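Local coordinates for protein homoserine kinase (Listeria monocytogenes, PDB 3HUL) that probably catalyses the ATP-dependent phosphorylation of L-homoserine to O-phospho-L-homoserine in threonine biosynthesis, as a member of the GHMP kinase family, at residues D32-E43 / L69-T77; S221-I230 / A242-V251. All coordinates share one frame; numbering follows the deposited sequence.

Contact 1: D32-E43 / L69-T77; sequences DIGAEADSWYIE and LTPHHLVMT
Asp32 and Val75 begin a run of backbone bonds in which strand 72-77 lies between the two arms of 32-43, antiparallel to 32-36 and parallel to 41-43. Asp32 N reaches Val75 O at 2.7 Å and Val75 N returns to Asp32 O; on the other flank Leu74 N binds Tyr41 O at 2.8 Å, and Met76 N binds Glu43 O. Between Ile33 and Glu36 the register slips by one residue, a beta bulge. There the His72 side chain makes up part of the pairing: ND1 donates to Gly34 O at 2.7 Å, almost straight (167°) and within the ring plane, which fixes the rotation of the imidazole.

CH-pi contacts form the second group. With CG trans to its carbonyl carbon (chi1 -63°), Trp40 lays its indole over Pro71 CA, 3.6 Å from the centroid of the six-membered ring, and over His72 N nearer the rim. Ala37 CB covers a face of His73, 3.8 Å from its centroid.

Apolar packing completes the set. Leu74 CD1 meets the indole edge at Trp40 CE3 and also Ile42 CG1, each at 3.8 Å, while Ile42 CG2 packs on Met76 CB at 3.6 Å.

Strands 41-43 and 72-78 with helix 57-65 form a beta-alpha-beta unit: Trp40 and Ile42 rest on Ile59 of that helix, and Ile33 and Leu74 on Leu99 of helix 88-103.

Contact 2: S221-I230 / A242-V251; sequences SQLVPHLAQI and ACLSGAGPTV
Leu223 lays its CB against one methyl of Val251, CG2, at 3.7 Å. Leu223 CD1 comes to 3.5 Å from Pro249 O and also touches that methyl. The other valine branch, CG1, set trans to the valine's own N (chi1 174°), receives Leu227 CD1 at 3.8 Å, so the two methyls of Val251 serve two different leucines. One turn further along, Ile230 CG2 packs on Ala242 CB at 3.9 Å. Val224 CG2 and Leu244 CD1 meet more loosely, their side chains crossing at about a right angle.

At the loop end, Gln222 runs obliquely across the ring of Pro249, with NE2 3.6 Å from Pro249 CG; that amide nitrogen is hydrogen-bonded to Glu165. Ser221 holds OG between its N and its carbonyl carbon (chi1 60°), a rotamer that brings the hydroxyl beside Pro249 CA and to a water at 2.8 Å from Ser221 OG. The same water accepts from Leu223 N at 2.7 Å and donates to Pro249 O at 2.8 Å.

Chemically, then, this is an apolar seam in the GHMP C-terminal family region, between the turn and first part of helix 227-235 and strands 241-244 and 251-255. Its polar end is joined through a water, which links the turn at 221-224 to the proline that follows a cis peptide bond.

Overall arrangement
The two contacts illustrate how a GHMP kinase chain builds separate regions by different means: contact 1 relies on strand pairing, contact 2 on side chains and a bridging water. They lie on opposite sides of the chain's centre, 37 Å apart between centres and about 17 Å between nearest atoms, without touching, and follow one another in series along the chain. Both come near the predicted ATP-binding segment, at different residues. In contact 1 the side chain of Met76 is about 8 Å from that of Ser88; in contact 2 the side chain of Thr250 is about 3 Å from that of Arg84, so contact 2 probably borders the nucleotide site more closely.

Contact 1: D32-E43 / L69-T77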
ATOM      1  N   ASP A  32     -19.215  24.145  20.469  1.00 42.27           N
ATOM      2  CA  ASP A  32     -18.564  24.690  21.666  1.00 43.58           C
ATOM      3  C   ASP A  32     -19.520  24.460  22.849  1.00 43.81           C
ATOM      4  O   ASP A  32     -20.551  25.117  22.942  1.00 43.95           O
ATOM      5  CB  ASP A  32     -18.270  26.184  21.428  1.00 44.14           C
ATOM      6  CG  ASP A  32     -17.436  26.839  22.540  1.00 46.23           C
ATOM      7  OD1 ASP A  32     -16.850  27.919  22.269  1.00 48.91           O
ATOM      8  OD2 ASP A  32     -17.368  26.311  23.672  1.00 47.04           O
ATOM      9  N   ILE A  33     -19.185  23.517  23.729  1.00 44.34           N
ATOM     10  CA  ILE A  33     -20.064  23.104  24.829  1.00 45.23           C
ATOM     11  C   ILE A  33     -19.958  23.979  26.087  1.00 46.20           C
ATOM     12  O   ILE A  33     -18.882  24.079  26.715  1.00 45.92           O
ATOM     13  CB  ILE A  33     -19.801  21.656  25.243  1.00 45.45           C
ATOM     14  CG1 ILE A  33     -19.972  20.718  24.050  1.00 45.42           C
ATOM     15  CG2 ILE A  33     -20.699  21.246  26.442  1.00 45.52           C
ATOM     16  CD1 ILE A  33     -19.233  19.429  24.242  1.00 47.45           C
ATOM     17  N   GLY A  34     -21.084  24.600  26.445  1.00 47.10           N
ATOM     18  CA  GLY A  34     -21.159  25.504  27.604  1.00 47.99           C
ATOM     19  C   GLY A  34     -21.710  24.887  28.882  1.00 48.70           C
ATOM     20  O   GLY A  34     -21.697  23.659  29.068  1.00 48.48           O
ATOM     21  N   ALA A  35     -22.215  25.753  29.759  1.00 49.46           N
ATOM     22  CA  ALA A  35     -22.642  25.356  31.102  1.00 50.08           C
ATOM     23  C   ALA A  35     -23.859  24.431  31.108  1.00 50.29           C
ATOM     24  O   ALA A  35     -24.695  24.492  30.211  1.00 50.27           O
ATOM     25  CB  ALA A  35     -22.914  26.603  31.959  1.00 49.93           C
ATOM     26  N   GLU A  36     -23.936  23.579  32.131  1.00 51.00           N
ATOM     27  CA  GLU A  36     -25.115  22.770  32.406  1.00 51.96           C
ATOM     28  C   GLU A  36     -26.303  23.724  32.590  1.00 52.33           C
ATOM     29  O   GLU A  36     -26.106  24.884  32.957  1.00 52.35           O
ATOM     30  CB  GLU A  36     -24.887  21.902  33.649  1.00 52.04           C
ATOM     31  CG  GLU A  36     -23.438  21.409  33.804  1.00 53.73           C
ATOM     32  CD  GLU A  36     -23.328  20.019  34.420  1.00 55.54           C
ATOM     33  OE1 GLU A  36     -22.714  19.875  35.500  1.00 56.24           O
ATOM     34  OE2 GLU A  36     -23.857  19.060  33.822  1.00 57.94           O
ATOM     35  N   ALA A  37     -27.520  23.258  32.294  1.00 52.80           N
ATOM     36  CA  ALA A  37     -28.710  24.134  32.302  1.00 53.13           C
ATOM     37  C   ALA A  37     -30.053  23.408  32.459  1.00 53.33           C
ATOM     38  O   ALA A  37     -30.098  22.172  32.582  1.00 53.10           O
ATOM     39  CB  ALA A  37     -28.728  25.066  31.059  1.00 52.88           C
ATOM     40  N   ASP A  38     -31.134  24.199  32.466  1.00 53.52           N
ATOM     41  CA  ASP A  38     -32.504  23.695  32.659  1.00 53.65           C
ATOM     42  C   ASP A  38     -32.978  22.890  31.457  1.00 52.83           C
ATOM     43  O   ASP A  38     -33.803  21.982  31.584  1.00 52.35           O
ATOM     44  CB  ASP A  38     -33.488  24.854  32.903  1.00 53.93           C
ATOM     45  CG  ASP A  38     -34.882  24.365  33.336  1.00 55.76           C
ATOM     46  OD1 ASP A  38     -34.994  23.248  33.896  1.00 58.19           O
ATOM     47  OD2 ASP A  38     -35.874  25.092  33.118  1.00 57.28           O
ATOM     48  N   SER A  39     -32.448  23.258  30.295  1.00 52.38           N
ATOM     49  CA  SER A  39     -32.800  22.646  29.015  1.00 51.68           C
ATOM     50  C   SER A  39     -31.693  22.914  27.994  1.00 50.83           C
ATOM     51  O   SER A  39     -30.794  23.730  28.223  1.00 50.53           O
ATOM     52  CB  SER A  39     -34.138  23.204  28.501  1.00 51.74           C
ATOM     53  OG  SER A  39     -34.007  24.583  28.197  1.00 52.46           O
ATOM     54  N   TRP A  40     -31.776  22.218  26.862  1.00 49.95           N
ATOM     55  CA  TRP A  40     -30.799  22.339  25.799  1.00 48.48           C
ATOM     56  C   TRP A  40     -31.055  23.590  24.986  1.00 48.79           C
ATOM     57  O   TRP A  40     -32.183  23.876  24.637  1.00 48.79           O
ATOM     58  CB  TRP A  40     -30.888  21.123  24.888  1.00 47.73           C
ATOM     59  CG  TRP A  40     -30.560  19.824  25.544  1.00 45.56           C
ATOM     60  CD1 TRP A  40     -31.444  18.930  26.075  1.00 44.51           C
ATOM     61  CD2 TRP A  40     -29.253  19.249  25.715  1.00 43.11           C
ATOM     62  NE1 TRP A  40     -30.770  17.834  26.571  1.00 44.16           N
ATOM     63  CE2 TRP A  40     -29.426  18.004  26.358  1.00 43.73           C
ATOM     64  CE3 TRP A  40     -27.958  19.660  25.372  1.00 43.03           C
ATOM     65  CZ2 TRP A  40     -28.342  17.165  26.684  1.00 43.20           C
ATOM     66  CZ3 TRP A  40     -26.885  18.839  25.696  1.00 40.93           C
ATOM     67  CH2 TRP A  40     -27.085  17.605  26.351  1.00 42.83           C
ATOM     68  N   TYR A  41     -30.003  24.344  24.699  1.00 49.43           N
ATOM     69  CA  TYR A  41     -30.069  25.380  23.678  1.00 50.08           C
ATOM     70  C   TYR A  41     -28.798  25.317  22.846  1.00 50.91           C
ATOM     71  O   TYR A  41     -27.709  25.102  23.386  1.00 50.98           O
ATOM     72  CB  TYR A  41     -30.225  26.784  24.280  1.00 50.07           C
ATOM     73  CG  TYR A  41     -30.415  27.871  23.225  1.00 50.49           C
ATOM     74  CD1 TYR A  41     -31.605  27.949  22.483  1.00 51.11           C
ATOM     75  CD2 TYR A  41     -29.413  28.810  22.960  1.00 50.67           C
ATOM     76  CE1 TYR A  41     -31.796  28.930  21.511  1.00 50.97           C
ATOM     77  CE2 TYR A  41     -29.596  29.809  21.978  1.00 50.96           C
ATOM     78  CZ  TYR A  41     -30.794  29.854  21.258  1.00 51.88           C
ATOM     79  OH  TYR A  41     -31.001  30.808  20.280  1.00 52.79           O
ATOM     80  N   ILE A  42     -28.944  25.493  21.534  1.00 51.56           N
ATOM     81  CA  ILE A  42     -27.803  25.669  20.646  1.00 51.98           C
ATOM     82  C   ILE A  42     -27.910  27.040  20.028  1.00 52.68           C
ATOM     83  O   ILE A  42     -28.887  27.333  19.342  1.00 53.01           O
ATOM     84  CB  ILE A  42     -27.769  24.634  19.483  1.00 51.84           C
ATOM     85  CG1 ILE A  42     -27.699  23.208  20.009  1.00 51.77           C
ATOM     86  CG2 ILE A  42     -26.587  24.903  18.563  1.00 51.39           C
ATOM     87  CD1 ILE A  42     -27.867  22.157  18.934  1.00 52.78           C
ATOM     88  N   GLU A  43     -26.906  27.877  20.261  1.00 53.48           N
ATOM     89  CA  GLU A  43     -26.812  29.144  19.565  1.00 54.48           C
ATOM     90  C   GLU A  43     -26.184  28.885  18.212  1.00 54.64           C
ATOM     91  O   GLU A  43     -25.167  28.184  18.121  1.00 54.52           O
ATOM     92  CB  GLU A  43     -25.963  30.143  20.349  1.00 54.89           C
ATOM     93  CG  GLU A  43     -25.877  31.528  19.702  1.00 56.84           C
ATOM     94  CD  GLU A  43     -24.753  32.380  20.275  1.00 60.40           C
ATOM     95  OE1 GLU A  43     -24.116  33.123  19.490  1.00 61.21           O
ATOM     96  OE2 GLU A  43     -24.497  32.297  21.504  1.00 61.87           O
ATOM     97  N   LEU A  69     -28.604  12.241  30.288  1.00 44.45           N
ATOM     98  CA  LEU A  69     -27.741  13.432  30.213  1.00 44.30           C
ATOM     99  C   LEU A  69     -28.377  14.669  30.847  1.00 44.77           C
ATOM    100  O   LEU A  69     -29.581  14.894  30.705  1.00 44.94           O
ATOM    101  CB  LEU A  69     -27.433  13.790  28.755  1.00 43.86           C
ATOM    102  CG  LEU A  69     -26.336  13.073  27.956  1.00 43.57           C
ATOM    103  CD1 LEU A  69     -26.198  13.730  26.590  1.00 42.35           C
ATOM    104  CD2 LEU A  69     -24.973  13.005  28.676  1.00 42.00           C
ATOM    105  N   THR A  70     -27.556  15.455  31.546  1.00 44.78           N
ATOM    106  CA  THR A  70     -27.908  16.809  31.980  1.00 44.89           C
ATOM    107  C   THR A  70     -27.771  17.700  30.763  1.00 44.66           C
ATOM    108  O   THR A  70     -26.746  17.637  30.094  1.00 44.97           O
ATOM    109  CB  THR A  70     -26.895  17.354  33.038  1.00 44.86           C
ATOM    110  OG1 THR A  70     -26.789  16.442  34.127  1.00 45.18           O
ATOM    111  CG2 THR A  70     -27.295  18.743  33.558  1.00 44.68           C
ATOM    112  N   PRO A  71     -28.793  18.531  30.474  1.00 44.83           N
ATOM    113  CA  PRO A  71     -28.768  19.521  29.396  1.00 44.44           C
ATOM    114  C   PRO A  71     -27.625  20.508  29.491  1.00 44.18           C
ATOM    115  O   PRO A  71     -27.069  20.710  30.557  1.00 44.40           O
ATOM    116  CB  PRO A  71     -30.088  20.271  29.590  1.00 44.43           C
ATOM    117  CG  PRO A  71     -30.984  19.262  30.159  1.00 44.38           C
ATOM    118  CD  PRO A  71     -30.133  18.449  31.089  1.00 44.87           C
ATOM    119  N   HIS A  72     -27.298  21.120  28.357  1.00 44.17           N
ATOM    120  CA  HIS A  72     -26.284  22.167  28.266  1.00 43.58           C
ATOM    121  C   HIS A  72     -26.720  23.213  27.262  1.00 43.86           C
ATOM    122  O   HIS A  72     -27.604  22.954  26.457  1.00 43.64           O
ATOM    123  CB  HIS A  72     -24.962  21.584  27.771  1.00 42.97           C
ATOM    124  CG  HIS A  72     -24.187  20.848  28.813  1.00 40.51           C
ATOM    125  ND1 HIS A  72     -23.052  21.367  29.390  1.00 39.26           N
ATOM    126  CD2 HIS A  72     -24.365  19.623  29.358  1.00 39.76           C
ATOM    127  CE1 HIS A  72     -22.569  20.496  30.261  1.00 40.69           C
ATOM    128  NE2 HIS A  72     -23.345  19.427  30.256  1.00 41.08           N
ATOM    129  N   HIS A  73     -26.104  24.388  27.336  1.00 44.76           N
ATOM    130  CA  HIS A  73     -26.127  25.374  26.261  1.00 46.26           C
ATOM    131  C   HIS A  73     -24.895  25.098  25.404  1.00 46.46           C
ATOM    132  O   HIS A  73     -23.865  24.660  25.929  1.00 46.53           O
ATOM    133  CB  HIS A  73     -26.045  26.807  26.818  1.00 46.94           C
ATOM    134  CG  HIS A  73     -27.255  27.225  27.602  1.00 49.79           C
ATOM    135  ND1 HIS A  73     -27.174  28.001  28.742  1.00 51.50           N
ATOM    136  CD2 HIS A  73     -28.574  26.966  27.416  1.00 49.97           C
ATOM    137  CE1 HIS A  73     -28.391  28.206  29.219  1.00 51.33           C
ATOM    138  NE2 HIS A  73     -29.257  27.587  28.435  1.00 51.29           N
ATOM    139  N   LEU A  74     -25.001  25.351  24.100  1.00 46.59           N
ATOM    140  CA  LEU A  74     -23.929  25.039  23.132  1.00 46.51           C
ATOM    141  C   LEU A  74     -23.878  26.130  22.099  1.00 46.04           C
ATOM    142  O   LEU A  74     -24.869  26.818  21.888  1.00 46.37           O
ATOM    143  CB  LEU A  74     -24.170  23.695  22.425  1.00 46.14           C
ATOM    144  CG  LEU A  74     -24.509  22.486  23.295  1.00 47.56           C
ATOM    145  CD1 LEU A  74     -26.006  22.246  23.294  1.00 49.66           C
ATOM    146  CD2 LEU A  74     -23.803  21.239  22.820  1.00 50.18           C
ATOM    147  N   VAL A  75     -22.717  26.294  21.474  1.00 45.69           N
ATOM    148  CA  VAL A  75     -22.534  27.214  20.356  1.00 45.34           C
ATOM    149  C   VAL A  75     -22.044  26.396  19.162  1.00 45.30           C
ATOM    150  O   VAL A  75     -21.123  25.585  19.302  1.00 45.13           O
ATOM    151  CB  VAL A  75     -21.496  28.327  20.680  1.00 45.27           C
ATOM    152  CG1 VAL A  75     -21.503  29.414  19.600  1.00 44.13           C
ATOM    153  CG2 VAL A  75     -21.744  28.927  22.079  1.00 45.77           C
ATOM    154  N   MET A  76     -22.651  26.640  17.997  1.00 45.50           N
ATOM    155  CA  MET A  76     -22.432  25.857  16.775  1.00 45.25           C
ATOM    156  C   MET A  76     -21.942  26.744  15.640  1.00 45.45           C
ATOM    157  O   MET A  76     -22.605  27.717  15.287  1.00 45.85           O
ATOM    158  CB  MET A  76     -23.733  25.171  16.333  1.00 44.74           C
ATOM    159  CG  MET A  76     -23.566  23.737  15.809  1.00 45.52           C
ATOM    160  SD  MET A  76     -24.496  23.247  14.327  1.00 40.70           S
ATOM    161  CE  MET A  76     -26.180  23.268  14.885  1.00 42.41           C
ATOM    162  N   THR A  77     -20.779  26.407  15.081  1.00 45.21           N
ATOM    163  CA  THR A  77     -20.300  26.972  13.818  1.00 45.09           C
ATOM    164  C   THR A  77     -20.369  25.821  12.812  1.00 44.24           C
ATOM    165  O   THR A  77     -19.993  24.689  13.126  1.00 44.16           O
ATOM    166  CB  THR A  77     -18.838  27.488  13.943  1.00 45.09           C
ATOM    167  OG1 THR A  77     -18.813  28.656  14.763  1.00 47.10           O
ATOM    168  CG2 THR A  77     -18.246  27.850  12.596  1.00 45.96           C
TER

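Contact 2: S221-I230 / A242-V251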
ATOM      1  N   SER A 221     -30.626  16.559 -10.452  1.00 40.12           N
ATOM      2  CA  SER A 221     -30.711  17.770  -9.645  1.00 39.99           C
ATOM      3  C   SER A 221     -30.080  18.998 -10.359  1.00 39.62           C
ATOM      4  O   SER A 221     -29.588  18.869 -11.476  1.00 39.19           O
ATOM      5  CB  SER A 221     -30.167  17.527  -8.232  1.00 39.85           C
ATOM      6  OG  SER A 221     -28.809  17.133  -8.259  1.00 39.69           O
ATOM      7  N   GLN A 222     -30.124  20.167  -9.715  1.00 39.54           N
ATOM      8  CA  GLN A 222     -29.971  21.477 -10.387  1.00 40.25           C
ATOM      9  C   GLN A 222     -28.736  21.690 -11.267  1.00 39.81           C
ATOM     10  O   GLN A 222     -28.815  22.363 -12.291  1.00 38.92           O
ATOM     11  CB  GLN A 222     -30.119  22.636  -9.382  1.00 40.43           C
ATOM     12  CG  GLN A 222     -29.269  22.503  -8.121  1.00 42.50           C
ATOM     13  CD  GLN A 222     -29.653  23.493  -7.011  1.00 45.68           C
ATOM     14  OE1 GLN A 222     -29.529  24.717  -7.167  1.00 45.96           O
ATOM     15  NE2 GLN A 222     -30.101  22.957  -5.876  1.00 45.44           N
ATOM     16  N   LEU A 223     -27.609  21.101 -10.876  1.00 39.87           N
ATOM     17  CA  LEU A 223     -26.342  21.318 -11.578  1.00 40.33           C
ATOM     18  C   LEU A 223     -26.063  20.301 -12.678  1.00 40.71           C
ATOM     19  O   LEU A 223     -25.054  20.396 -13.387  1.00 41.06           O
ATOM     20  CB  LEU A 223     -25.182  21.365 -10.572  1.00 40.23           C
ATOM     21  CG  LEU A 223     -25.130  22.585  -9.645  1.00 39.60           C
ATOM     22  CD1 LEU A 223     -23.986  22.473  -8.660  1.00 39.35           C
ATOM     23  CD2 LEU A 223     -25.025  23.873 -10.454  1.00 40.80           C
ATOM     24  N   VAL A 224     -26.947  19.320 -12.818  1.00 41.39           N
ATOM     25  CA  VAL A 224     -26.729  18.232 -13.772  1.00 42.39           C
ATOM     26  C   VAL A 224     -26.537  18.716 -15.229  1.00 43.25           C
ATOM     27  O   VAL A 224     -25.591  18.279 -15.877  1.00 43.90           O
ATOM     28  CB  VAL A 224     -27.817  17.110 -13.648  1.00 42.92           C
ATOM     29  CG1 VAL A 224     -27.831  16.166 -14.872  1.00 42.53           C
ATOM     30  CG2 VAL A 224     -27.647  16.308 -12.333  1.00 42.89           C
ATOM     31  N   PRO A 225     -27.413  19.615 -15.754  1.00 43.81           N
ATOM     32  CA  PRO A 225     -27.228  19.999 -17.176  1.00 44.21           C
ATOM     33  C   PRO A 225     -25.890  20.709 -17.515  1.00 44.24           C
ATOM     34  O   PRO A 225     -25.560  20.863 -18.693  1.00 43.95           O
ATOM     35  CB  PRO A 225     -28.426  20.930 -17.460  1.00 44.10           C
ATOM     36  CG  PRO A 225     -28.895  21.378 -16.149  1.00 44.52           C
ATOM     37  CD  PRO A 225     -28.611  20.261 -15.178  1.00 43.99           C
ATOM     38  N   HIS A 226     -25.131  21.105 -16.488  1.00 44.04           N
ATOM     39  CA  HIS A 226     -23.839  21.761 -16.671  1.00 44.10           C
ATOM     40  C   HIS A 226     -22.672  20.823 -16.414  1.00 43.05           C
ATOM     41  O   HIS A 226     -21.514  21.253 -16.420  1.00 42.41           O
ATOM     42  CB  HIS A 226     -23.719  22.964 -15.734  1.00 44.55           C
ATOM     43  CG  HIS A 226     -24.718  24.041 -16.017  1.00 48.18           C
ATOM     44  ND1 HIS A 226     -24.512  25.015 -16.975  1.00 50.46           N
ATOM     45  CD2 HIS A 226     -25.930  24.299 -15.467  1.00 49.56           C
ATOM     46  CE1 HIS A 226     -25.559  25.823 -17.005  1.00 52.28           C
ATOM     47  NE2 HIS A 226     -26.432  25.410 -16.100  1.00 52.06           N
ATOM     48  N   LEU A 227     -22.985  19.548 -16.189  1.00 41.99           N
ATOM     49  CA  LEU A 227     -21.980  18.563 -15.808  1.00 40.56           C
ATOM     50  C   LEU A 227     -20.991  18.286 -16.933  1.00 40.28           C
ATOM     51  O   LEU A 227     -19.776  18.337 -16.713  1.00 39.67           O
ATOM     52  CB  LEU A 227     -22.641  17.268 -15.316  1.00 40.40           C
ATOM     53  CG  LEU A 227     -21.743  16.250 -14.618  1.00 38.17           C
ATOM     54  CD1 LEU A 227     -20.962  16.888 -13.484  1.00 34.55           C
ATOM     55  CD2 LEU A 227     -22.600  15.098 -14.109  1.00 39.90           C
ATOM     56  N   ALA A 228     -21.519  18.014 -18.129  1.00 39.92           N
ATOM     57  CA  ALA A 228     -20.692  17.802 -19.325  1.00 39.86           C
ATOM     58  C   ALA A 228     -19.748  18.974 -19.563  1.00 39.72           C
ATOM     59  O   ALA A 228     -18.579  18.772 -19.903  1.00 40.42           O
ATOM     60  CB  ALA A 228     -21.565  17.561 -20.557  1.00 39.69           C
ATOM     61  N   GLN A 229     -20.263  20.193 -19.365  1.00 38.20           N
ATOM     62  CA  GLN A 229     -19.517  21.427 -19.579  1.00 36.72           C
ATOM     63  C   GLN A 229     -18.416  21.591 -18.526  1.00 35.39           C
ATOM     64  O   GLN A 229     -17.299  21.969 -18.847  1.00 34.07           O
ATOM     65  CB  GLN A 229     -20.495  22.618 -19.540  1.00 37.22           C
ATOM     66  CG  GLN A 229     -19.878  24.010 -19.386  1.00 38.46           C
ATOM     67  CD  GLN A 229     -20.896  25.051 -18.919  1.00 42.84           C
ATOM     68  OE1 GLN A 229     -21.807  24.743 -18.142  1.00 44.97           O
ATOM     69  NE2 GLN A 229     -20.742  26.286 -19.381  1.00 41.72           N
ATOM     70  N   ILE A 230     -18.762  21.318 -17.268  1.00 34.59           N
ATOM     71  CA  ILE A 230     -17.809  21.339 -16.170  1.00 33.76           C
ATOM     72  C   ILE A 230     -16.693  20.310 -16.420  1.00 33.87           C
ATOM     73  O   ILE A 230     -15.521  20.653 -16.334  1.00 33.99           O
ATOM     74  CB  ILE A 230     -18.511  21.109 -14.807  1.00 33.87           C
ATOM     75  CG1 ILE A 230     -19.337  22.344 -14.437  1.00 30.96           C
ATOM     76  CG2 ILE A 230     -17.481  20.747 -13.691  1.00 32.57           C
ATOM     77  CD1 ILE A 230     -20.221  22.170 -13.212  1.00 29.02           C
ATOM     78  N   ALA A 242     -15.380  14.971 -12.659  1.00 24.89           N
ATOM     79  CA  ALA A 242     -16.372  15.833 -12.031  1.00 26.53           C
ATOM     80  C   ALA A 242     -17.588  14.934 -11.768  1.00 27.51           C
ATOM     81  O   ALA A 242     -18.055  14.236 -12.677  1.00 28.08           O
ATOM     82  CB  ALA A 242     -16.744  17.037 -12.948  1.00 26.35           C
ATOM     83  N   CYS A 243     -18.066  14.940 -10.526  1.00 28.35           N
ATOM     84  CA  CYS A 243     -19.158  14.074 -10.106  1.00 30.74           C
ATOM     85  C   CYS A 243     -20.089  14.809  -9.187  1.00 30.40           C
ATOM     86  O   CYS A 243     -19.671  15.714  -8.441  1.00 30.68           O
ATOM     87  CB  CYS A 243     -18.602  12.894  -9.300  1.00 31.03           C
ATOM     88  SG  CYS A 243     -17.302  12.053 -10.147  1.00 38.32           S
ATOM     89  N   LEU A 244     -21.347  14.395  -9.189  1.00 30.31           N
ATOM     90  CA  LEU A 244     -22.191  14.699  -8.040  1.00 30.48           C
ATOM     91  C   LEU A 244     -21.542  14.204  -6.743  1.00 29.55           C
ATOM     92  O   LEU A 244     -20.923  13.127  -6.707  1.00 28.69           O
ATOM     93  CB  LEU A 244     -23.589  14.119  -8.205  1.00 30.53           C
ATOM     94  CG  LEU A 244     -24.405  14.790  -9.302  1.00 32.85           C
ATOM     95  CD1 LEU A 244     -25.669  13.945  -9.556  1.00 35.15           C
ATOM     96  CD2 LEU A 244     -24.752  16.229  -8.923  1.00 33.13           C
ATOM     97  N   SER A 245     -21.643  15.036  -5.710  1.00 29.13           N
ATOM     98  CA  SER A 245     -21.290  14.659  -4.351  1.00 29.13           C
ATOM     99  C   SER A 245     -22.496  13.956  -3.708  1.00 29.78           C
ATOM    100  O   SER A 245     -23.552  14.567  -3.534  1.00 29.69           O
ATOM    101  CB  SER A 245     -20.926  15.912  -3.567  1.00 28.51           C
ATOM    102  OG  SER A 245     -20.417  15.578  -2.298  1.00 27.40           O
ATOM    103  N   GLY A 246     -22.350  12.668  -3.391  1.00 30.27           N
ATOM    104  CA  GLY A 246     -23.430  11.887  -2.791  1.00 31.30           C
ATOM    105  C   GLY A 246     -24.667  11.947  -3.659  1.00 32.32           C
ATOM    106  O   GLY A 246     -24.610  11.623  -4.830  1.00 33.22           O
ATOM    107  N   ALA A 247     -25.783  12.399  -3.105  1.00 33.06           N
ATOM    108  CA  ALA A 247     -27.016  12.482  -3.884  1.00 33.90           C
ATOM    109  C   ALA A 247     -27.160  13.863  -4.543  1.00 34.18           C
ATOM    110  O   ALA A 247     -28.180  14.156  -5.190  1.00 34.53           O
ATOM    111  CB  ALA A 247     -28.243  12.160  -2.991  1.00 34.01           C
ATOM    112  N   GLY A 248     -26.135  14.705  -4.388  1.00 33.17           N
ATOM    113  CA  GLY A 248     -26.203  16.061  -4.911  1.00 32.26           C
ATOM    114  C   GLY A 248     -26.802  16.998  -3.869  1.00 31.25           C
ATOM    115  O   GLY A 248     -27.016  16.595  -2.720  1.00 30.50           O
ATOM    116  N   PRO A 249     -27.061  18.255  -4.256  1.00 30.67           N
ATOM    117  CA  PRO A 249     -26.809  18.769  -5.590  1.00 30.37           C
ATOM    118  C   PRO A 249     -25.380  19.282  -5.869  1.00 29.59           C
ATOM    119  O   PRO A 249     -25.071  19.619  -7.017  1.00 28.74           O
ATOM    120  CB  PRO A 249     -27.824  19.915  -5.718  1.00 30.05           C
ATOM    121  CG  PRO A 249     -28.094  20.359  -4.309  1.00 31.34           C
ATOM    122  CD  PRO A 249     -27.626  19.287  -3.363  1.00 31.32           C
ATOM    123  N   THR A 250     -24.505  19.349  -4.865  1.00 29.92           N
ATOM    124  CA  THR A 250     -23.165  19.851  -5.196  1.00 29.69           C
ATOM    125  C   THR A 250     -22.427  18.915  -6.148  1.00 28.64           C
ATOM    126  O   THR A 250     -22.677  17.703  -6.157  1.00 28.20           O
ATOM    127  CB  THR A 250     -22.270  20.340  -4.001  1.00 30.10           C
ATOM    128  OG1 THR A 250     -21.235  19.394  -3.709  1.00 34.28           O
ATOM    129  CG2 THR A 250     -23.041  20.682  -2.822  1.00 26.90           C
ATOM    130  N   VAL A 251     -21.588  19.521  -6.991  1.00 28.20           N
ATOM    131  CA  VAL A 251     -20.749  18.826  -7.949  1.00 27.00           C
ATOM    132  C   VAL A 251     -19.314  19.029  -7.463  1.00 27.44           C
ATOM    133  O   VAL A 251     -18.922  20.144  -7.061  1.00 26.57           O
ATOM    134  CB  VAL A 251     -20.922  19.375  -9.387  1.00 27.86           C
ATOM    135  CG1 VAL A 251     -19.917  18.740 -10.361  1.00 28.45           C
ATOM    136  CG2 VAL A 251     -22.352  19.140  -9.913  1.00 27.21           C
TER
HETATM  137  O   HOH W   1     -27.131  19.235  -8.935  1.00 36.69           O